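Local coordinates for RidA family protein (PDB 3I7T) that is of unknown function but forms a homotrimer of the RidA (YjgF/YER057c/UK114) family, many of whose members hydrolyse reactive enamine or imine intermediates, at residues I71-I76 and T97-V102; V17-A22 and V30-T35; V66-I71 and E115-V120. All coordinates share one frame; numbering follows the deposited sequence.

Contact 1. Residues I71-I76 and T97-V102; sequences IYVTDI and TSMVEV
I71, Y72 and V73 pair in parallel with M99, V100 and E101, so the contact joins the two strands of a beta-alpha-beta unit whose connecting helix is 79-90. The strand axes differ by 26° in direction, consistent with ordinary sheet twist.

Four backbone hydrogen bonds set the register. I71 N donates to S98 O at 2.9 Å and V100 N returns to I71 O; V73 N then reaches V100 O at 3.0 Å, and V102 N closes the ladder on V73 O. I71, V73 and V100 each use both N-H and C=O here, whereas the Y72 backbone bonds to E113 on strand 112-119.

Apolar packing divides between the two faces. On one, strand 99-101 places V100 CG2 3.8 Å from Y72 CD1, and V102 CG1 reaches the same ring carbon; both approach the ring obliquely. On the other, M99 CG lies 4.0 Å from I71 CG2 and 4.2 Å from V73 CG2, while its sulfur SD comes to 4.1 Å from CG1 of I76, which folds back from the turn. W79 of helix 79-90 covers M99, and I71 packs on V82 and H86 of the same helix.

The side-chain hydrogen bond across the contact lies at the turn. With CG opposite the backbone N (chi1 -167°) and an extended chain beyond, E101 carries its carboxylate past V73 O to the start of the 3-10 turn. Its OE2 is hydrogen-bonded to T103 OG1 of the second subunit. D75 OD1, held by S77 OG, lies 4.0 Å from E101 OE1, a proximity of like charges that may raise the proton affinity of either group. I76 N points straight at E101 OE1 (170° at the hydrogen), with a modelled separation of 2.5 Å, so short that its exact length is doubtful.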
loop_
_atom_site.group_PDB
_atom_site.type_symbol
_atom_site.label_atom_id
_atom_site.label_comp_id
_atom_site.label_asym_id
_atom_site.label_seq_id
_atom_site.Cartn_x
_atom_site.Cartn_y
_atom_site.Cartn_z
ATOM N N ILE A 71 -3.780 -5.044 -5.730
ATOM C CA ILE A 71 -5.092 -5.234 -6.325
ATOM C C ILE A 71 -6.178 -5.316 -5.257
ATOM O O ILE A 71 -6.130 -6.180 -4.388
ATOM C CB ILE A 71 -5.120 -6.538 -7.167
ATOM C CG1 ILE A 71 -4.000 -6.533 -8.217
ATOM C CG2 ILE A 71 -6.502 -6.747 -7.816
ATOM C CD1 ILE A 71 -3.833 -7.850 -8.913
ATOM N N TYR A 72 -7.136 -4.396 -5.320
ATOM C CA TYR A 72 -8.335 -4.448 -4.497
ATOM C C TYR A 72 -9.498 -4.954 -5.327
ATOM O O TYR A 72 -9.791 -4.400 -6.385
ATOM C CB TYR A 72 -8.689 -3.053 -3.977
ATOM C CG TYR A 72 -7.536 -2.326 -3.332
ATOM C CD1 TYR A 72 -7.182 -2.590 -2.020
ATOM C CD2 TYR A 72 -6.801 -1.379 -4.034
ATOM C CE1 TYR A 72 -6.118 -1.936 -1.410
ATOM C CE2 TYR A 72 -5.733 -0.714 -3.433
ATOM C CZ TYR A 72 -5.399 -1.003 -2.116
ATOM O OH TYR A 72 -4.340 -0.355 -1.499
ATOM N N VAL A 73 -10.183 -5.973 -4.823
ATOM C CA VAL A 73 -11.349 -6.507 -5.500
ATOM C C VAL A 73 -12.559 -6.514 -4.576
ATOM O O VAL A 73 -12.420 -6.587 -3.347
ATOM C CB VAL A 73 -11.099 -7.917 -6.050
ATOM C CG1 VAL A 73 -10.117 -7.863 -7.195
ATOM C CG2 VAL A 73 -10.616 -8.864 -4.928
ATOM N N THR A 74 -13.754 -6.437 -5.153
ATOM C CA THR A 74 -14.943 -6.489 -4.322
ATOM C C THR A 74 -15.394 -7.937 -4.091
ATOM O O THR A 74 -16.172 -8.205 -3.186
ATOM C CB THR A 74 -16.109 -5.593 -4.845
ATOM O OG1 THR A 74 -16.491 -5.980 -6.176
ATOM C CG2 THR A 74 -15.699 -4.117 -4.818
ATOM N N ASP A 75 -14.896 -8.869 -4.894
ATOM C CA ASP A 75 -15.209 -10.276 -4.678
ATOM C C ASP A 75 -13.993 -11.139 -4.948
ATOM O O ASP A 75 -13.716 -11.488 -6.101
ATOM C CB ASP A 75 -16.360 -10.726 -5.567
ATOM C CG ASP A 75 -16.724 -12.178 -5.341
ATOM O OD1 ASP A 75 -15.940 -12.881 -4.657
ATOM O OD2 ASP A 75 -17.788 -12.617 -5.840
ATOM N N ILE A 76 -13.262 -11.470 -3.890
ATOM C CA ILE A 76 -11.993 -12.174 -4.052
ATOM C C ILE A 76 -12.199 -13.628 -4.507
ATOM O O ILE A 76 -11.249 -14.311 -4.906
ATOM C CB ILE A 76 -11.111 -12.104 -2.765
ATOM C CG1 ILE A 76 -9.622 -12.265 -3.126
ATOM C CG2 ILE A 76 -11.578 -13.120 -1.720
ATOM C CD1 ILE A 76 -8.704 -11.730 -2.090
ATOM N N THR A 97 2.885 -8.770 -6.002
ATOM C CA THR A 97 1.546 -8.208 -5.819
ATOM C C THR A 97 0.942 -8.591 -4.500
ATOM O O THR A 97 1.486 -9.406 -3.755
ATOM C CB THR A 97 0.447 -8.772 -6.754
ATOM O OG1 THR A 97 0.953 -9.746 -7.667
ATOM C CG2 THR A 97 -0.327 -7.685 -7.435
ATOM N N SER A 98 -0.233 -8.020 -4.273
ATOM C CA SER A 98 -1.146 -8.450 -3.223
ATOM C C SER A 98 -2.529 -8.337 -3.794
ATOM O O SER A 98 -2.750 -7.527 -4.676
ATOM C CB SER A 98 -1.021 -7.555 -1.994
ATOM O OG SER A 98 0.345 -7.457 -1.637
ATOM N N MET A 99 -3.460 -9.144 -3.296
ATOM C CA MET A 99 -4.851 -9.003 -3.695
ATOM C C MET A 99 -5.699 -9.148 -2.462
ATOM O O MET A 99 -5.647 -10.178 -1.796
ATOM C CB MET A 99 -5.237 -10.085 -4.705
ATOM C CG MET A 99 -6.599 -9.886 -5.342
ATOM S SD MET A 99 -7.155 -11.329 -6.307
ATOM C CE MET A 99 -5.969 -11.292 -7.640
ATOM N N VAL A 100 -6.487 -8.129 -2.148
ATOM C CA VAL A 100 -7.378 -8.240 -0.998
ATOM C C VAL A 100 -8.777 -7.783 -1.337
ATOM O O VAL A 100 -8.990 -6.945 -2.207
ATOM C CB VAL A 100 -6.920 -7.415 0.209
ATOM C CG1 VAL A 100 -5.574 -7.926 0.728
ATOM C CG2 VAL A 100 -6.882 -5.926 -0.151
ATOM N N GLU A 101 -9.739 -8.328 -0.617
ATOM C CA GLU A 101 -11.101 -7.940 -0.855
ATOM C C GLU A 101 -11.466 -6.740 0.008
ATOM O O GLU A 101 -11.188 -6.721 1.211
ATOM C CB GLU A 101 -12.014 -9.106 -0.556
ATOM C CG GLU A 101 -13.408 -8.913 -1.050
ATOM C CD GLU A 101 -14.221 -10.148 -0.821
ATOM O OE1 GLU A 101 -14.032 -11.136 -1.561
ATOM O OE2 GLU A 101 -15.032 -10.136 0.117
ATOM N N VAL A 102 -12.092 -5.739 -0.608
ATOM C CA VAL A 102 -12.612 -4.591 0.142
ATOM C C VAL A 102 -14.146 -4.552 0.096
ATOM O O VAL A 102 -14.757 -5.152 -0.788
ATOM C CB VAL A 102 -12.015 -3.259 -0.371
ATOM C CG1 VAL A 102 -10.522 -3.212 -0.073
ATOM C CG2 VAL A 102 -12.275 -3.091 -1.866
HETATM O O HOH W 1 -17.317 -6.653 -1.073
#

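Contact 2. Residues V17-A22 and V30-T35; sequences VGYSRA and VVAGTT
A classic beta bulge, in which R21 and A22 both face V7, meets strand 28-35 at V31 and A32 and brings the loop after helix 12-17 into the sheet. A22 and V31 form a non-hydrogen-bonded antiparallel pair. Next to this pair, A32 N donates almost linearly to R21 O at 2.8 Å (174° at the hydrogen). The methyl of A32 sits 3.5 Å from S20 O and 3.8 Å from Y19 CE1, meeting the Y19 ring obliquely.

Although the R21 side chain leaves the backbone heading away from the strand, bends at chi2 (-75°) and chi3 (-48°) turn it back. Its guanidinium then grips T34 OG1 end-on, with NH1 and NH2 each 2.9 Å from that oxygen and OG1 exactly in the guanidinium plane. A water links Y19 OH and G33 O beside NH1; its very short approach to NH1 is doubtful. T97 of the third subunit packs on Y19 and A32, placing this contact at a subunit boundary, where relatives in the family carry their ligand-binding clefts.

Because T34 OG1 also donates to A32 O, 2.9 Å away, its proton is committed and the oxygen takes two N-H groups, which implies a hydroxyl fixed in rotation.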
loop_
_atom_site.group_PDB
_atom_site.type_symbol
_atom_site.label_atom_id
_atom_site.label_comp_id
_atom_site.label_asym_id
_atom_site.label_seq_id
_atom_site.Cartn_x
_atom_site.Cartn_y
_atom_site.Cartn_z
ATOM N N VAL A 17 -10.156 15.824 -5.601
ATOM C CA VAL A 17 -9.333 15.245 -4.533
ATOM C C VAL A 17 -7.891 15.789 -4.485
ATOM O O VAL A 17 -7.231 15.724 -3.447
ATOM C CB VAL A 17 -9.333 13.695 -4.619
ATOM C CG1 VAL A 17 -8.464 13.088 -3.532
ATOM C CG2 VAL A 17 -10.764 13.177 -4.529
ATOM N N GLY A 18 -7.418 16.337 -5.602
ATOM C CA GLY A 18 -6.074 16.919 -5.684
ATOM C C GLY A 18 -5.000 15.844 -5.681
ATOM O O GLY A 18 -4.265 15.692 -4.692
ATOM N N TYR A 19 -4.931 15.079 -6.767
ATOM C CA TYR A 19 -3.965 13.977 -6.893
ATOM C C TYR A 19 -3.605 13.781 -8.376
ATOM O O TYR A 19 -4.323 14.255 -9.262
ATOM C CB TYR A 19 -4.515 12.675 -6.275
ATOM C CG TYR A 19 -5.489 11.886 -7.156
ATOM C CD1 TYR A 19 -5.026 10.882 -8.009
ATOM C CD2 TYR A 19 -6.870 12.132 -7.117
ATOM C CE1 TYR A 19 -5.901 10.154 -8.818
ATOM C CE2 TYR A 19 -7.756 11.408 -7.913
ATOM C CZ TYR A 19 -7.267 10.417 -8.767
ATOM O OH TYR A 19 -8.138 9.685 -9.569
ATOM N N SER A 20 -2.495 13.087 -8.634
ATOM C CA SER A 20 -2.031 12.817 -9.988
ATOM C C SER A 20 -2.213 11.352 -10.337
ATOM O O SER A 20 -2.236 10.492 -9.466
ATOM C CB SER A 20 -0.546 13.160 -10.125
ATOM O OG SER A 20 -0.309 14.537 -9.966
ATOM N N ARG A 21 -2.328 11.065 -11.625
ATOM C CA ARG A 21 -2.376 9.688 -12.084
ATOM C C ARG A 21 -1.025 9.007 -11.816
ATOM O O ARG A 21 -0.979 7.862 -11.358
ATOM C CB ARG A 21 -2.720 9.647 -13.578
ATOM C CG ARG A 21 -4.188 9.914 -13.894
ATOM C CD ARG A 21 -5.035 8.699 -13.549
ATOM N NE ARG A 21 -4.435 7.490 -14.094
ATOM C CZ ARG A 21 -4.451 6.303 -13.495
ATOM N NH1 ARG A 21 -5.048 6.155 -12.319
ATOM N NH2 ARG A 21 -3.862 5.259 -14.077
ATOM N N ALA A 22 0.070 9.716 -12.108
ATOM C CA ALA A 22 1.415 9.206 -11.852
ATOM C C ALA A 22 2.368 10.331 -11.464
ATOM O O ALA A 22 2.222 11.470 -11.925
ATOM C CB ALA A 22 1.947 8.477 -13.055
ATOM N N VAL A 30 5.412 6.350 -9.202
ATOM C CA VAL A 30 4.230 5.785 -8.544
ATOM C C VAL A 30 2.948 6.101 -9.311
ATOM O O VAL A 30 2.794 7.180 -9.876
ATOM C CB VAL A 30 4.103 6.248 -7.071
ATOM C CG1 VAL A 30 5.296 5.756 -6.288
ATOM C CG2 VAL A 30 3.995 7.750 -6.990
ATOM N N VAL A 31 2.043 5.133 -9.344
ATOM C CA VAL A 31 0.790 5.257 -10.051
ATOM C C VAL A 31 -0.376 5.150 -9.055
ATOM O O VAL A 31 -0.386 4.286 -8.154
ATOM C CB VAL A 31 0.698 4.194 -11.180
ATOM C CG1 VAL A 31 -0.562 4.389 -12.055
ATOM C CG2 VAL A 31 1.950 4.267 -12.060
ATOM N N ALA A 32 -1.345 6.050 -9.221
ATOM C CA ALA A 32 -2.558 6.084 -8.405
ATOM C C ALA A 32 -3.347 4.779 -8.491
ATOM O O ALA A 32 -3.210 4.029 -9.458
ATOM C CB ALA A 32 -3.463 7.256 -8.869
ATOM N N GLY A 33 -4.182 4.526 -7.485
ATOM C CA GLY A 33 -5.186 3.462 -7.600
ATOM C C GLY A 33 -5.946 3.703 -8.890
ATOM O O GLY A 33 -6.419 4.820 -9.154
ATOM N N THR A 34 -6.053 2.664 -9.711
ATOM C CA THR A 34 -6.690 2.801 -11.001
ATOM C C THR A 34 -7.830 1.822 -11.184
ATOM O O THR A 34 -7.653 0.629 -10.996
ATOM C CB THR A 34 -5.684 2.517 -12.118
ATOM O OG1 THR A 34 -4.541 3.361 -11.927
ATOM C CG2 THR A 34 -6.319 2.787 -13.482
ATOM N N THR A 35 -8.993 2.321 -11.594
ATOM C CA THR A 35 -10.093 1.428 -11.920
ATOM C C THR A 35 -10.292 1.372 -13.429
ATOM O O THR A 35 -9.641 2.101 -14.201
ATOM C CB THR A 35 -11.398 1.867 -11.249
ATOM O OG1 THR A 35 -11.722 3.188 -11.693
ATOM C CG2 THR A 35 -11.262 1.860 -9.734
HETATM O O HOH W 2 -6.618 7.105 -10.744
#

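Contact 3. Residues V66-I71 and E115-V120; sequences VVRTRI and EADAYV
V67 N and R68 N both donate to D117 O, at 2.8 Å and 3.2 Å, so one carbonyl satisfies two successive peptides. D117 N returns to R68 O at 2.8 Å, and R70 and E115 exchange N-H and C=O in both directions, although R70 N approaches E115 O from 39° above the carbonyl plane. V67 and R68 opposite the single residue D117 make a classic beta bulge in the antiparallel pair of strands 66-73 and 112-119, inside the sheet between strands 28-35 and 99-101.

Alongside E115, R70 turns at chi3 (-69°) and points NH2, in its guanidinium plane, nearly along the C-O axis of E115 OE1 at 3.0 Å, forming a salt bridge. E115 OE1 also receives R70 NH1 of the third subunit, and OE2 takes S98 OG of that subunit.

R68 NE is too far from D117 OD2 for a salt bridge. A water accepts from NE at 2.7 Å and donates to OD2 at 3.1 Å. Another accepts from R70 NH2 and donates to OD2 at 2.6 Å. D117 OD1 pairs with R68 NH2 of the third subunit. R68 NH2 and R70 NH1 form salt bridges with D117 OD1 and E115 OE1 of the second subunit.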
loop_
_atom_site.group_PDB
_atom_site.type_symbol
_atom_site.label_atom_id
_atom_site.label_comp_id
_atom_site.label_asym_id
_atom_site.label_seq_id
_atom_site.Cartn_x
_atom_site.Cartn_y
_atom_site.Cartn_z
ATOM N N VAL A 66 7.676 -1.935 -13.672
ATOM C CA VAL A 66 6.813 -2.137 -12.509
ATOM C C VAL A 66 7.395 -3.197 -11.542
ATOM O O VAL A 66 7.717 -4.318 -11.954
ATOM C CB VAL A 66 5.383 -2.518 -12.969
ATOM C CG1 VAL A 66 4.530 -2.999 -11.780
ATOM C CG2 VAL A 66 4.743 -1.341 -13.709
ATOM N N VAL A 67 7.572 -2.828 -10.277
ATOM C CA VAL A 67 8.149 -3.746 -9.298
ATOM C C VAL A 67 7.075 -4.240 -8.344
ATOM O O VAL A 67 7.235 -5.291 -7.707
ATOM C CB VAL A 67 9.306 -3.108 -8.472
ATOM C CG1 VAL A 67 10.531 -2.785 -9.376
ATOM C CG2 VAL A 67 8.825 -1.864 -7.722
ATOM N N ARG A 68 5.996 -3.472 -8.233
ATOM C CA ARG A 68 4.876 -3.847 -7.370
ATOM C C ARG A 68 3.520 -3.447 -7.942
ATOM O O ARG A 68 3.346 -2.327 -8.439
ATOM C CB ARG A 68 5.019 -3.244 -5.959
ATOM C CG ARG A 68 3.790 -3.568 -5.072
ATOM C CD ARG A 68 3.726 -2.808 -3.730
ATOM N NE ARG A 68 4.867 -3.009 -2.833
ATOM C CZ ARG A 68 4.988 -4.018 -1.965
ATOM N NH1 ARG A 68 4.067 -4.979 -1.895
ATOM N NH2 ARG A 68 6.053 -4.090 -1.177
ATOM N N THR A 69 2.559 -4.366 -7.868
ATOM C CA THR A 69 1.150 -4.014 -8.049
ATOM C C THR A 69 0.392 -4.347 -6.766
ATOM O O THR A 69 0.851 -5.146 -5.941
ATOM C CB THR A 69 0.491 -4.750 -9.230
ATOM O OG1 THR A 69 0.653 -6.164 -9.052
ATOM C CG2 THR A 69 1.106 -4.340 -10.565
ATOM N N ARG A 70 -0.768 -3.721 -6.588
ATOM C CA ARG A 70 -1.621 -4.030 -5.447
ATOM C C ARG A 70 -3.018 -3.979 -5.991
ATOM O O ARG A 70 -3.380 -3.005 -6.661
ATOM C CB ARG A 70 -1.437 -3.004 -4.330
ATOM C CG ARG A 70 -2.280 -3.280 -3.085
ATOM C CD ARG A 70 -1.911 -2.329 -1.921
ATOM N NE ARG A 70 -0.578 -2.628 -1.390
ATOM C CZ ARG A 70 0.508 -1.892 -1.612
ATOM N NH1 ARG A 70 1.664 -2.261 -1.091
ATOM N NH2 ARG A 70 0.444 -0.785 -2.336
ATOM N N ILE A 71 -3.780 -5.044 -5.730
ATOM C CA ILE A 71 -5.092 -5.234 -6.325
ATOM C C ILE A 71 -6.178 -5.316 -5.257
ATOM O O ILE A 71 -6.130 -6.180 -4.388
ATOM C CB ILE A 71 -5.120 -6.538 -7.167
ATOM C CG1 ILE A 71 -4.000 -6.533 -8.217
ATOM C CG2 ILE A 71 -6.502 -6.747 -7.816
ATOM C CD1 ILE A 71 -3.833 -7.850 -8.913
ATOM N N GLU A 115 -3.116 -0.475 -8.028
ATOM C CA GLU A 115 -2.003 0.454 -7.901
ATOM C C GLU A 115 -0.739 -0.144 -8.496
ATOM O O GLU A 115 -0.617 -1.366 -8.629
ATOM C CB GLU A 115 -1.731 0.724 -6.422
ATOM C CG GLU A 115 -2.876 1.355 -5.693
ATOM C CD GLU A 115 -2.589 1.439 -4.201
ATOM O OE1 GLU A 115 -1.589 0.840 -3.758
ATOM O OE2 GLU A 115 -3.343 2.108 -3.473
ATOM N N ALA A 116 0.239 0.699 -8.795
ATOM C CA ALA A 116 1.518 0.186 -9.241
ATOM C C ALA A 116 2.671 1.084 -8.779
ATOM O O ALA A 116 2.521 2.313 -8.689
ATOM C CB ALA A 116 1.531 0.035 -10.755
ATOM N N ASP A 117 3.809 0.451 -8.468
ATOM C CA ASP A 117 5.061 1.159 -8.243
ATOM C C ASP A 117 6.046 0.665 -9.272
ATOM O O ASP A 117 6.107 -0.535 -9.567
ATOM C CB ASP A 117 5.618 0.885 -6.843
ATOM C CG ASP A 117 4.703 1.389 -5.756
ATOM O OD1 ASP A 117 4.436 2.603 -5.729
ATOM O OD2 ASP A 117 4.246 0.569 -4.933
ATOM N N ALA A 118 6.814 1.593 -9.828
ATOM C CA ALA A 118 7.792 1.247 -10.842
ATOM C C ALA A 118 9.133 1.864 -10.489
ATOM O O ALA A 118 9.198 2.859 -9.769
ATOM C CB ALA A 118 7.329 1.708 -12.225
ATOM N N TYR A 119 10.202 1.257 -10.993
ATOM C CA TYR A 119 11.536 1.794 -10.785
ATOM C C TYR A 119 12.247 1.939 -12.128
ATOM O O TYR A 119 12.380 0.968 -12.882
ATOM C CB TYR A 119 12.325 0.891 -9.830
ATOM C CG TYR A 119 13.704 1.404 -9.473
ATOM C CD1 TYR A 119 14.770 1.256 -10.349
ATOM C CD2 TYR A 119 13.935 2.031 -8.255
ATOM C CE1 TYR A 119 16.031 1.725 -10.022
ATOM C CE2 TYR A 119 15.189 2.495 -7.917
ATOM C CZ TYR A 119 16.231 2.345 -8.803
ATOM O OH TYR A 119 17.485 2.807 -8.458
ATOM N N VAL A 120 12.676 3.159 -12.436
ATOM C CA VAL A 120 13.384 3.426 -13.685
ATOM C C VAL A 120 12.466 4.035 -14.740
ATOM O O VAL A 120 11.345 4.465 -14.435
HETATM O O HOH W 3 6.126 -0.660 -2.757
HETATM O O HOH W 4 2.700 1.054 -2.914
#

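From the N terminus, contact 2 closes first: the chain leaves helix 12-17, runs through strand 22-25 and returns on strand 28-35, completing a short local loop. After helix 41-58 the chain enters strand 66-73, which opens contact 3 and, from its shared residue I71, contact 1. Contact 1 closes earlier, once helix 79-90 has led to strand 99-101; contact 3 closes only at strand 112-119, so its longer loop encloses contact 1 entirely. None of the loops cross. Strand 112-119 inserts between strands 28-35 and 66-73, and V31 N lies 2.9 Å from A116 O, a probable hydrogen bond joining contacts 2 and 3 within one sheet.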